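Local coordinates for endo-alpha-mannosidase (PDB 4ACY), which probably cleaves internal alpha-mannoside linkages in N-glycan-type mannose chains, as a bacterial glycoside hydrolase of family 99, at residues 111-117 with 361-365; 161-165 with 213-218; 263-267 with 313-319. All coordinates share one frame; numbering follows the deposited sequence.

Interaction 1. Residues 111-117 with 361-365; sequences MHIKANV and LIRTA
Leu361 buries the most surface here, packing on Met111, Lys114 and Ala115. Leu361 CB lies beside the aliphatic part of Lys114, 3.8 Å from Lys114 CD. The two side chains run at about a right angle. CG sits beside the backbone N of Leu361 (chi1 -60°), and this sends both methyls toward helix 102-115. Leu361 CD1 packs 3.6 Å from Met111 CB, a selenomethionine. CD2 lies nearest the Met111 carbonyl oxygen, with Ala115 CB farther. The end of the Met111 side chain leads away from Leu361; elsewhere Met111 touches Phe327 and Pro338. The amine of Lys114 forms a salt bridge with Asp358.

The fold is a barrel of eight parallel strands ringed by helices. Helix 102-115 lies between the first two strands, and helix 359-376 follows the last, so this contact helps close the ring. The segment axes approach to 8.1 Å at 44°. Small residues at the crossing are consistent with this: Ala115 CA comes 3.4 Å from Leu361 O in a CA-H...O contact, and Ala365 CA stands 3.2 Å from Ala115 O. Thr364 puts CG2 against Val117 CG2 at 3.5 Å, while its OG1 bonds to Tyr360 O and Tyr307 OH.

Helix 102-115 ends in a Schellman motif, with Asn116 at positive phi. Asn116 ND2 turns back to Ile113 O at 3.2 Å, with the acceptor close to its amide plane. That carbonyl also accepts from Asn116 N. The OD1 side of the amide lies near Ala365 CB. With an alanine here there is no amide: Ile113 O would probably keep just the backbone N as donor, and a gap would open beside Ala365 CB. Val117 then starts the strand, its side chain touching Ile324 of strand 322-324.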
loop_
_atom_site.group_PDB
_atom_site.type_symbol
_atom_site.label_atom_id
_atom_site.label_comp_id
_atom_site.label_asym_id
_atom_site.label_seq_id
_atom_site.Cartn_x
_atom_site.Cartn_y
_atom_site.Cartn_z
HETATM N N MSE A 111 -10.864 -5.642 10.665
HETATM C CA MSE A 111 -10.996 -4.237 10.274
HETATM C C MSE A 111 -11.213 -4.099 8.774
HETATM O O MSE A 111 -11.944 -3.217 8.326
HETATM C CB MSE A 111 -9.783 -3.431 10.726
HETATM C CG MSE A 111 -9.719 -3.265 12.241
HETATM SE SE MSE A 111 -8.005 -2.557 12.796
HETATM C CE MSE A 111 -8.433 -2.206 14.661
ATOM N N HIS A 112 -10.575 -4.968 7.992
ATOM C CA HIS A 112 -10.823 -4.983 6.561
ATOM C C HIS A 112 -12.260 -5.413 6.259
ATOM O O HIS A 112 -12.909 -4.830 5.403
ATOM C CB HIS A 112 -9.801 -5.856 5.845
ATOM C CG HIS A 112 -8.442 -5.232 5.790
ATOM N ND1 HIS A 112 -7.958 -4.595 4.665
ATOM C CD2 HIS A 112 -7.490 -5.093 6.740
ATOM C CE1 HIS A 112 -6.743 -4.131 4.914
ATOM N NE2 HIS A 112 -6.438 -4.414 6.167
ATOM N N ILE A 113 -12.756 -6.415 6.991
ATOM C CA ILE A 113 -14.168 -6.811 6.855
ATOM C C ILE A 113 -15.100 -5.618 7.157
ATOM O O ILE A 113 -16.035 -5.341 6.396
ATOM C CB ILE A 113 -14.492 -8.073 7.714
ATOM C CG1 ILE A 113 -13.659 -9.281 7.250
ATOM C CG2 ILE A 113 -15.987 -8.391 7.698
ATOM C CD1 ILE A 113 -13.645 -9.543 5.719
ATOM N N LYS A 114 -14.814 -4.880 8.226
ATOM C CA LYS A 114 -15.569 -3.654 8.521
ATOM C C LYS A 114 -15.533 -2.645 7.358
ATOM O O LYS A 114 -16.554 -2.040 7.035
ATOM C CB LYS A 114 -15.077 -3.012 9.826
ATOM C CG LYS A 114 -15.821 -1.717 10.194
ATOM C CD LYS A 114 -15.292 -1.054 11.476
ATOM C CE LYS A 114 -15.622 -1.856 12.727
ATOM N NZ LYS A 114 -15.032 -1.214 13.936
ATOM N N ALA A 115 -14.371 -2.494 6.713
ATOM C CA ALA A 115 -14.198 -1.540 5.608
ATOM C C ALA A 115 -14.686 -2.065 4.252
ATOM O O ALA A 115 -14.695 -1.324 3.258
ATOM C CB ALA A 115 -12.716 -1.117 5.504
ATOM N N ASN A 116 -15.103 -3.334 4.219
ATOM C CA ASN A 116 -15.524 -4.019 2.984
ATOM C C ASN A 116 -14.387 -4.163 1.962
ATOM O O ASN A 116 -14.636 -4.318 0.763
ATOM C CB ASN A 116 -16.711 -3.321 2.305
ATOM C CG ASN A 116 -18.005 -3.466 3.077
ATOM O OD1 ASN A 116 -19.030 -2.900 2.693
ATOM N ND2 ASN A 116 -17.972 -4.218 4.165
ATOM N N VAL A 117 -13.153 -4.113 2.449
ATOM C CA VAL A 117 -11.968 -4.228 1.587
ATOM C C VAL A 117 -11.554 -5.701 1.549
ATOM O O VAL A 117 -11.159 -6.267 2.563
ATOM C CB VAL A 117 -10.809 -3.324 2.102
ATOM C CG1 VAL A 117 -9.501 -3.576 1.303
ATOM C CG2 VAL A 117 -11.210 -1.834 2.060
ATOM N N LEU A 361 -12.559 3.380 8.674
ATOM C CA LEU A 361 -13.017 2.046 8.279
ATOM C C LEU A 361 -14.470 2.108 7.831
ATOM O O LEU A 361 -14.817 1.572 6.776
ATOM C CB LEU A 361 -12.849 1.045 9.427
ATOM C CG LEU A 361 -11.463 0.778 9.989
ATOM C CD1 LEU A 361 -11.585 -0.320 11.011
ATOM C CD2 LEU A 361 -10.487 0.353 8.872
ATOM N N ILE A 362 -15.315 2.756 8.640
ATOM C CA ILE A 362 -16.724 3.000 8.293
ATOM C C ILE A 362 -16.885 3.707 6.956
ATOM O O ILE A 362 -17.681 3.288 6.108
ATOM C CB ILE A 362 -17.431 3.829 9.415
ATOM C CG1 ILE A 362 -17.397 3.053 10.736
ATOM C CG2 ILE A 362 -18.854 4.194 9.009
ATOM C CD1 ILE A 362 -17.743 3.900 11.988
ATOM N N ARG A 363 -16.114 4.777 6.760
ATOM C CA ARG A 363 -16.231 5.592 5.557
ATOM C C ARG A 363 -15.701 4.856 4.316
ATOM O O ARG A 363 -16.193 5.068 3.203
ATOM C CB ARG A 363 -15.522 6.935 5.757
ATOM C CG ARG A 363 -15.908 8.028 4.766
ATOM C CD ARG A 363 -17.406 8.338 4.837
ATOM N NE ARG A 363 -17.764 9.477 4.006
ATOM C CZ ARG A 363 -19.023 9.813 3.709
ATOM N NH1 ARG A 363 -20.044 9.084 4.161
ATOM N NH2 ARG A 363 -19.259 10.868 2.958
ATOM N N THR A 364 -14.690 4.006 4.507
ATOM C CA THR A 364 -14.221 3.127 3.431
ATOM C C THR A 364 -15.342 2.198 2.927
ATOM O O THR A 364 -15.562 2.089 1.717
ATOM C CB THR A 364 -12.991 2.298 3.861
ATOM O OG1 THR A 364 -11.913 3.190 4.176
ATOM C CG2 THR A 364 -12.533 1.368 2.720
ATOM N N ALA A 365 -16.053 1.563 3.858
ATOM C CA ALA A 365 -17.188 0.696 3.515
ATOM C C ALA A 365 -18.217 1.435 2.663
ATOM O O ALA A 365 -18.732 0.871 1.696
ATOM C CB ALA A 365 -17.842 0.134 4.770
#

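Interaction 2. Residues 161-165 with 213-218; sequences PQTVR and ISVRNT
The first turn of helix 161-175, on the outside of the barrel, meets the loop before strand 223-227 through Arg165, Ile213 and Ser214. Arg165 carries most of the contact. Its chain is extended from CG to NE and slides past Ile213 and Val215 in the opposite direction. The guanidinium then grips two successive backbone carbonyls. Arg165 NE donates to Ile213 O at 2.8 Å (153°). Arg165 NH2 donates to Ser214 O, also at 2.8 Å, and this bond is straighter (167°). Both oxygens lie close to the guanidinium plane, yet each donor stands above the plane of its carbonyl. This pair of bonds fixes how the flat group is turned. Val215 CG1 covers one of its faces, offset toward the rim and 3.6 Å from Arg165 NE.

The loop has its own framework. Ser214 OG accepts from Arg216 N in an ST turn and also bonds to Ala208 O. A type II beta turn follows from Val215 to Thr218, and Val215 O receives both Thr218 N and Thr218 OG1. Leu206 of helix 200-207 touches both Arg165 and Val215.

Ile213 extends the contact toward the start of the helix. Ile213 CD1 packs 3.7 Å from Gln162 N and 4.0 Å from Pro161 CB. Ile213 CG2 meets Gln162 OE1 at 3.7 Å, while Gln162 NE2 bonds to Glu166.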
loop_
_atom_site.group_PDB
_atom_site.type_symbol
_atom_site.label_atom_id
_atom_site.label_comp_id
_atom_site.label_asym_id
_atom_site.label_seq_id
_atom_site.Cartn_x
_atom_site.Cartn_y
_atom_site.Cartn_z
ATOM N N PRO A 161 15.548 -6.890 -12.522
ATOM C CA PRO A 161 14.639 -7.861 -13.137
ATOM C C PRO A 161 14.877 -9.299 -12.639
ATOM O O PRO A 161 13.912 -10.012 -12.351
ATOM C CB PRO A 161 14.940 -7.702 -14.630
ATOM C CG PRO A 161 15.256 -6.224 -14.755
ATOM C CD PRO A 161 16.031 -5.898 -13.506
ATOM N N GLN A 162 16.140 -9.713 -12.532
ATOM C CA GLN A 162 16.466 -11.066 -12.069
ATOM C C GLN A 162 16.040 -11.338 -10.628
ATOM O O GLN A 162 15.477 -12.385 -10.339
ATOM C CB GLN A 162 17.959 -11.393 -12.261
ATOM C CG GLN A 162 18.375 -12.803 -11.793
ATOM C CD GLN A 162 17.581 -13.933 -12.471
ATOM O OE1 GLN A 162 17.313 -13.898 -13.681
ATOM N NE2 GLN A 162 17.205 -14.935 -11.690
ATOM N N THR A 163 16.294 -10.403 -9.718
ATOM C CA THR A 163 15.962 -10.669 -8.320
ATOM C C THR A 163 14.449 -10.509 -8.095
ATOM O O THR A 163 13.869 -11.173 -7.238
ATOM C CB THR A 163 16.789 -9.825 -7.325
ATOM O OG1 THR A 163 16.551 -8.439 -7.559
ATOM C CG2 THR A 163 18.303 -10.123 -7.482
ATOM N N VAL A 164 13.812 -9.660 -8.893
ATOM C CA VAL A 164 12.337 -9.591 -8.861
ATOM C C VAL A 164 11.766 -10.945 -9.320
ATOM O O VAL A 164 10.868 -11.485 -8.678
ATOM C CB VAL A 164 11.780 -8.398 -9.671
ATOM C CG1 VAL A 164 10.249 -8.488 -9.837
ATOM C CG2 VAL A 164 12.172 -7.072 -8.996
ATOM N N ARG A 165 12.318 -11.515 -10.396
ATOM C CA ARG A 165 11.893 -12.851 -10.833
ATOM C C ARG A 165 11.995 -13.857 -9.700
ATOM O O ARG A 165 11.062 -14.608 -9.450
ATOM C CB ARG A 165 12.690 -13.347 -12.051
ATOM C CG ARG A 165 11.979 -14.504 -12.772
ATOM C CD ARG A 165 12.814 -15.066 -13.917
ATOM N NE ARG A 165 11.999 -15.774 -14.924
ATOM C CZ ARG A 165 11.478 -16.993 -14.785
ATOM N NH1 ARG A 165 11.655 -17.697 -13.674
ATOM N NH2 ARG A 165 10.758 -17.514 -15.772
ATOM N N ILE A 213 14.454 -13.487 -19.646
ATOM C CA ILE A 213 14.087 -14.165 -18.400
ATOM C C ILE A 213 12.570 -14.100 -18.160
ATOM O O ILE A 213 12.113 -13.967 -17.020
ATOM C CB ILE A 213 14.886 -13.618 -17.170
ATOM C CG1 ILE A 213 14.736 -12.097 -17.040
ATOM C CG2 ILE A 213 16.360 -14.019 -17.267
ATOM C CD1 ILE A 213 15.154 -11.540 -15.651
ATOM N N SER A 214 11.793 -14.205 -19.237
ATOM C CA SER A 214 10.352 -13.947 -19.160
ATOM C C SER A 214 9.630 -14.864 -18.190
ATOM O O SER A 214 9.943 -16.056 -18.079
ATOM C CB SER A 214 9.688 -14.047 -20.533
ATOM O OG SER A 214 8.313 -13.703 -20.445
ATOM N N VAL A 215 8.665 -14.297 -17.475
ATOM C CA VAL A 215 7.736 -15.100 -16.674
ATOM C C VAL A 215 6.417 -15.330 -17.429
ATOM O O VAL A 215 5.508 -16.002 -16.929
ATOM C CB VAL A 215 7.413 -14.436 -15.302
ATOM C CG1 VAL A 215 8.619 -14.511 -14.386
ATOM C CG2 VAL A 215 6.952 -13.004 -15.480
ATOM N N ARG A 216 6.308 -14.758 -18.619
ATOM C CA ARG A 216 5.059 -14.833 -19.356
ATOM C C ARG A 216 4.823 -16.270 -19.788
ATOM O O ARG A 216 5.726 -16.942 -20.308
ATOM C CB ARG A 216 5.053 -13.907 -20.567
ATOM C CG ARG A 216 5.140 -12.399 -20.257
ATOM C CD ARG A 216 4.091 -11.978 -19.241
ATOM N NE ARG A 216 4.125 -10.529 -19.012
ATOM C CZ ARG A 216 3.348 -9.891 -18.139
ATOM N NH1 ARG A 216 2.458 -10.556 -17.420
ATOM N NH2 ARG A 216 3.456 -8.573 -18.001
ATOM N N ASN A 217 3.611 -16.735 -19.512
ATOM C CA ASN A 217 3.175 -18.086 -19.855
ATOM C C ASN A 217 3.935 -19.184 -19.129
ATOM O O ASN A 217 3.969 -20.338 -19.569
ATOM C CB ASN A 217 3.135 -18.262 -21.375
ATOM C CG ASN A 217 2.148 -17.319 -22.014
ATOM O OD1 ASN A 217 1.025 -17.146 -21.521
ATOM N ND2 ASN A 217 2.557 -16.690 -23.103
ATOM N N THR A 218 4.542 -18.806 -18.008
ATOM C CA THR A 218 5.055 -19.750 -17.035
ATOM C C THR A 218 4.057 -19.762 -15.891
ATOM O O THR A 218 3.112 -18.976 -15.881
ATOM C CB THR A 218 6.437 -19.324 -16.483
ATOM O OG1 THR A 218 6.272 -18.210 -15.589
ATOM C CG2 THR A 218 7.375 -18.932 -17.602
#

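Interaction 3. Residues 263-267 with 313-319; sequences WKSMQ and AAIESGA
Trp263, Lys264 and Gln267 pack on the end of helix 305-316, joining two helices of the outer layer of the eight-stranded barrel. Helix 263-272 precedes strand 276-281 and helix 305-316 follows it.

The apolar contacts centre on Trp263. The six-membered part of its indole is set edge-on to the backbone of Ala313 and Ala314. Trp263 CE3 lies 3.5 Å from Ala314 N, and Trp263 CZ3 lies 3.7 Å from Ala314 CB. Trp263 CB meets Ser317 CB. Elsewhere the ring bonds through NE1 to Ala257 O and meets Phe277 edge-to-face.

Two polar side chains touch mainly by their carbon chains. Lys264 runs extended across the helix end, with CG over Ser317 CA and Lys264 CE 3.4 Å from Glu316 O. Its NZ does not reach the Glu316 carboxylate, though the charges are opposite. Gln267 CG lies anti to its backbone N (chi1 169°) and comes to 3.1 Å from Ser317 O. The chain bends at the next bond, which brings the amide beside Gly318 and Ala319. NE2 is near Gly318 O but too poorly angled for a hydrogen bond.

The Ser317 hydroxyl bonds within its own turn. Gly318 takes positive phi (89°), where a side chain would jam against the preceding carbonyl. Ser317 OG donates to Ala314 O at 2.7 Å and, in an ST turn, accepts from Ala319 N at 3.2 Å.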
loop_
_atom_site.group_PDB
_atom_site.type_symbol
_atom_site.label_atom_id
_atom_site.label_comp_id
_atom_site.label_asym_id
_atom_site.label_seq_id
_atom_site.Cartn_x
_atom_site.Cartn_y
_atom_site.Cartn_z
ATOM N N TRP A 263 -6.913 11.665 -13.362
ATOM C CA TRP A 263 -7.340 10.266 -13.324
ATOM C C TRP A 263 -8.261 9.822 -14.471
ATOM O O TRP A 263 -8.077 8.735 -15.017
ATOM C CB TRP A 263 -7.910 9.906 -11.954
ATOM C CG TRP A 263 -6.838 9.848 -10.883
ATOM C CD1 TRP A 263 -5.491 9.904 -11.068
ATOM C CD2 TRP A 263 -7.044 9.667 -9.477
ATOM N NE1 TRP A 263 -4.837 9.795 -9.860
ATOM C CE2 TRP A 263 -5.768 9.638 -8.866
ATOM C CE3 TRP A 263 -8.181 9.527 -8.675
ATOM C CZ2 TRP A 263 -5.595 9.478 -7.472
ATOM C CZ3 TRP A 263 -8.012 9.378 -7.282
ATOM C CH2 TRP A 263 -6.726 9.339 -6.708
ATOM N N LYS A 264 -9.237 10.644 -14.846
ATOM C CA LYS A 264 -10.066 10.318 -16.022
ATOM C C LYS A 264 -9.229 10.101 -17.292
ATOM O O LYS A 264 -9.411 9.112 -18.014
ATOM C CB LYS A 264 -11.151 11.378 -16.247
ATOM C CG LYS A 264 -12.282 11.282 -15.252
ATOM C CD LYS A 264 -13.421 12.239 -15.613
ATOM C CE LYS A 264 -14.574 12.092 -14.633
ATOM N NZ LYS A 264 -15.746 12.929 -15.016
ATOM N N SER A 265 -8.298 11.014 -17.545
ATOM C CA SER A 265 -7.399 10.915 -18.703
ATOM C C SER A 265 -6.488 9.673 -18.639
ATOM O O SER A 265 -6.238 9.016 -19.646
ATOM C CB SER A 265 -6.606 12.220 -18.846
ATOM O OG SER A 265 -5.602 12.120 -19.842
HETATM N N MSE A 266 -6.000 9.340 -17.451
HETATM C CA MSE A 266 -5.140 8.171 -17.304
HETATM C C MSE A 266 -5.917 6.879 -17.547
HETATM O O MSE A 266 -5.404 5.944 -18.182
HETATM C CB MSE A 266 -4.442 8.184 -15.943
HETATM C CG MSE A 266 -3.363 9.254 -15.878
HETATM SE SE MSE A 266 -2.837 9.729 -14.063
HETATM C CE MSE A 266 -1.979 8.059 -13.594
ATOM N N GLN A 267 -7.157 6.843 -17.066
ATOM C CA GLN A 267 -8.052 5.709 -17.324
ATOM C C GLN A 267 -8.306 5.562 -18.819
ATOM O O GLN A 267 -8.332 4.449 -19.346
ATOM C CB GLN A 267 -9.386 5.883 -16.586
ATOM C CG GLN A 267 -10.505 4.879 -16.988
ATOM C CD GLN A 267 -10.162 3.411 -16.701
ATOM O OE1 GLN A 267 -9.162 3.093 -16.055
ATOM N NE2 GLN A 267 -11.001 2.506 -17.203
ATOM N N ALA A 313 -13.172 10.900 -6.751
ATOM C CA ALA A 313 -12.380 11.058 -7.983
ATOM C C ALA A 313 -11.932 9.706 -8.563
ATOM O O ALA A 313 -11.963 9.506 -9.777
ATOM C CB ALA A 313 -11.177 11.952 -7.737
ATOM N N ALA A 314 -11.507 8.793 -7.695
ATOM C CA ALA A 314 -11.083 7.459 -8.135
ATOM C C ALA A 314 -12.246 6.692 -8.768
ATOM O O ALA A 314 -12.089 6.091 -9.825
ATOM C CB ALA A 314 -10.470 6.671 -6.998
ATOM N N ILE A 315 -13.418 6.748 -8.145
ATOM C CA ILE A 315 -14.598 6.061 -8.683
ATOM C C ILE A 315 -15.009 6.686 -10.016
ATOM O O ILE A 315 -15.249 5.972 -10.995
ATOM C CB ILE A 315 -15.766 6.074 -7.675
ATOM C CG1 ILE A 315 -15.425 5.206 -6.450
ATOM C CG2 ILE A 315 -17.075 5.586 -8.334
ATOM C CD1 ILE A 315 -16.350 5.440 -5.278
ATOM N N GLU A 316 -15.057 8.018 -10.050
ATOM C CA GLU A 316 -15.476 8.754 -11.249
ATOM C C GLU A 316 -14.526 8.607 -12.439
ATOM O O GLU A 316 -14.919 8.851 -13.582
ATOM C CB GLU A 316 -15.695 10.238 -10.925
ATOM C CG GLU A 316 -17.001 10.519 -10.217
ATOM C CD GLU A 316 -17.242 12.001 -9.966
ATOM O OE1 GLU A 316 -16.356 12.834 -10.281
ATOM O OE2 GLU A 316 -18.332 12.337 -9.446
ATOM N N SER A 317 -13.280 8.219 -12.180
ATOM C CA SER A 317 -12.314 8.008 -13.259
ATOM C C SER A 317 -12.731 6.859 -14.172
ATOM O O SER A 317 -12.309 6.803 -15.328
ATOM C CB SER A 317 -10.923 7.722 -12.693
ATOM O OG SER A 317 -10.853 6.404 -12.165
ATOM N N GLY A 318 -13.536 5.937 -13.634
ATOM C CA GLY A 318 -13.933 4.725 -14.358
ATOM C C GLY A 318 -12.982 3.539 -14.177
ATOM O O GLY A 318 -13.166 2.494 -14.805
ATOM N N ALA A 319 -11.969 3.694 -13.320
ATOM C CA ALA A 319 -11.038 2.603 -13.010
ATOM C C ALA A 319 -11.802 1.393 -12.490
ATOM O O ALA A 319 -12.843 1.544 -11.837
ATOM C CB ALA A 319 -10.017 3.049 -11.984
#

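In the fold
The three contacts sit at separate places on the outer layer of one barrel. Interactions 1 and 2 lie on opposite sides of the chain's centre, with their own centres 35 Å apart. Interactions 1 and 3 are the closest pair, about 8 Å between nearest atoms, yet they do not touch. Strand 322-324 links them: Val117 and Thr364 pack on Ile324, and Ala314 packs on Ile322. Interaction 2 stays about 17 Å from interaction 3 at nearest atoms. Segments 111-117 and 313-319 both lead into the starts of barrel strands. In such barrels the active site normally lies at the C-terminal ends of the strands, away from these starts.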